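Local coordinates for protein ornithine carbamoyltransferase (Giardia intestinalis, PDB 3GRF) that probably interconverts carbamoyl phosphate plus ornithine with citrulline plus phosphate, in the arginine degradation pathway of this parasite, at residues T64-L69 against A316-F321. Residues are numbered along the deposited sequence; the frame is centred on the assembly and turned at random.
Sequences TAMTRL and AVLDFF
The carboxylate of Asp-319 is held by two arginines, OD2 by Arg-27 NH2 and OD1 by Arg-41 NE, both as salt bridges; its CB, rather than the carboxylate, lies nearest helix 56-69, 4.9 Å from Leu-69 CD2. The preceding residue, Leu-318, makes the apolar contact with Ala-65 and Met-66. One methyl does the touching: Leu-318 CD1 sits 4.0 Å from Ala-65 CB and 3.9 Å from Met-66 SD. The Leu-318 side chain leaves its helix toward helix 56-69 with CG anti to the carbonyl carbon (chi1 -66°). The Met-66 chain starts off to one side, then bends at chi2 and chi3, bringing its sulfur to the leucine methyl; the two side chains cross at about a right angle. Leu-69 approaches more loosely one turn on from Ala-65, its CD2 4.6 Å from Leu-318 CB. Backbones stay apart, with Met-66 CA and Leu-318 CA 8.0 Å from each other. Helix 303-322, near the C-terminus, thus packs back on the carbamoyl phosphate-binding domain, and the Asp-319 salt bridges tie it to Arg-27 of helix 18-33 and to Arg-41, while Thr-64 and Thr-67 pack on Met-100 and His-72 of a second subunit. Buried and apolar, the junction rests on non-directional dispersion contacts.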
# COMPACT_ATOMS: atom_id res chain seq x y z
N THR A 64 1.34 -7.02 7.82
CA THR A 64 2.15 -6.99 9.03
C THR A 64 3.13 -8.16 9.09
O THR A 64 4.29 -7.99 9.53
CB THR A 64 1.24 -6.98 10.29
OG1 THR A 64 0.36 -5.89 10.18
CG2 THR A 64 2.08 -6.74 11.60
N ALA A 65 2.68 -9.35 8.64
CA ALA A 65 3.52 -10.56 8.67
C ALA A 65 4.75 -10.29 7.87
O ALA A 65 5.86 -10.57 8.34
CB ALA A 65 2.78 -11.80 8.16
N MET A 66 4.59 -9.68 6.70
CA MET A 66 5.75 -9.46 5.82
C MET A 66 6.70 -8.47 6.39
O MET A 66 7.90 -8.68 6.32
CB MET A 66 5.36 -9.05 4.39
CG MET A 66 4.61 -10.13 3.59
SD MET A 66 5.60 -11.60 3.19
CE MET A 66 6.84 -10.84 2.18
N THR A 67 6.19 -7.39 6.97
CA THR A 67 7.05 -6.40 7.66
C THR A 67 7.85 -7.06 8.77
O THR A 67 9.04 -6.76 8.98
CB THR A 67 6.21 -5.26 8.24
OG1 THR A 67 5.46 -4.67 7.16
CG2 THR A 67 7.09 -4.18 8.90
N ARG A 68 7.23 -7.97 9.49
CA ARG A 68 7.91 -8.63 10.63
C ARG A 68 9.03 -9.57 10.24
O ARG A 68 9.90 -9.89 11.05
CB ARG A 68 6.90 -9.32 11.53
CG ARG A 68 6.14 -8.30 12.37
CD ARG A 68 5.00 -8.94 13.12
NE ARG A 68 5.41 -9.66 14.32
CZ ARG A 68 5.36 -9.19 15.57
NH1 ARG A 68 4.94 -7.96 15.79
NH2 ARG A 68 5.75 -9.95 16.60
N LEU A 69 8.95 -10.03 8.99
CA LEU A 69 9.86 -10.96 8.36
C LEU A 69 10.85 -10.15 7.56
O LEU A 69 11.85 -10.67 7.14
CB LEU A 69 9.08 -11.88 7.43
CG LEU A 69 8.67 -13.32 7.74
CD1 LEU A 69 8.94 -13.80 9.13
CD2 LEU A 69 7.21 -13.52 7.37
N ALA A 316 4.33 -17.73 9.50
CA ALA A 316 4.80 -19.11 9.40
C ALA A 316 4.49 -19.64 8.04
O ALA A 316 5.31 -20.25 7.38
CB ALA A 316 4.15 -20.00 10.47
N VAL A 317 3.25 -19.47 7.59
CA VAL A 317 2.92 -19.95 6.27
C VAL A 317 3.71 -19.33 5.12
O VAL A 317 4.20 -20.04 4.23
CB VAL A 317 1.42 -19.72 6.01
CG1 VAL A 317 1.13 -20.08 4.60
CG2 VAL A 317 0.60 -20.56 7.01
N LEU A 318 3.84 -18.00 5.13
CA LEU A 318 4.62 -17.24 4.13
C LEU A 318 6.07 -17.70 4.19
O LEU A 318 6.64 -18.03 3.20
CB LEU A 318 4.50 -15.73 4.37
CG LEU A 318 3.04 -15.21 4.13
CD1 LEU A 318 2.78 -13.79 4.64
CD2 LEU A 318 2.67 -15.29 2.64
N ASP A 319 6.65 -17.74 5.36
CA ASP A 319 8.03 -18.17 5.50
C ASP A 319 8.28 -19.51 4.87
O ASP A 319 9.18 -19.69 4.06
CB ASP A 319 8.42 -18.23 6.98
CG ASP A 319 9.87 -18.59 7.16
OD1 ASP A 319 10.70 -17.72 6.85
OD2 ASP A 319 10.17 -19.75 7.57
N PHE A 320 7.45 -20.48 5.25
CA PHE A 320 7.53 -21.82 4.74
C PHE A 320 7.38 -21.88 3.23
O PHE A 320 8.11 -22.59 2.59
CB PHE A 320 6.42 -22.63 5.39
CG PHE A 320 6.49 -24.10 5.12
CD1 PHE A 320 7.53 -24.86 5.62
CD2 PHE A 320 5.47 -24.74 4.44
CE1 PHE A 320 7.56 -26.22 5.42
CE2 PHE A 320 5.49 -26.09 4.24
CZ PHE A 320 6.54 -26.83 4.73
N PHE A 321 6.41 -21.18 2.64
CA PHE A 321 6.25 -21.31 1.18
C PHE A 321 7.31 -20.54 0.42
O PHE A 321 7.66 -20.91 -0.71
CB PHE A 321 4.81 -20.97 0.71
CG PHE A 321 3.85 -22.14 0.89
CD1 PHE A 321 3.62 -23.03 -0.14
CD2 PHE A 321 3.27 -22.39 2.13
CE1 PHE A 321 2.76 -24.12 0.04
CE2 PHE A 321 2.44 -23.49 2.32
CZ PHE A 321 2.19 -24.36 1.27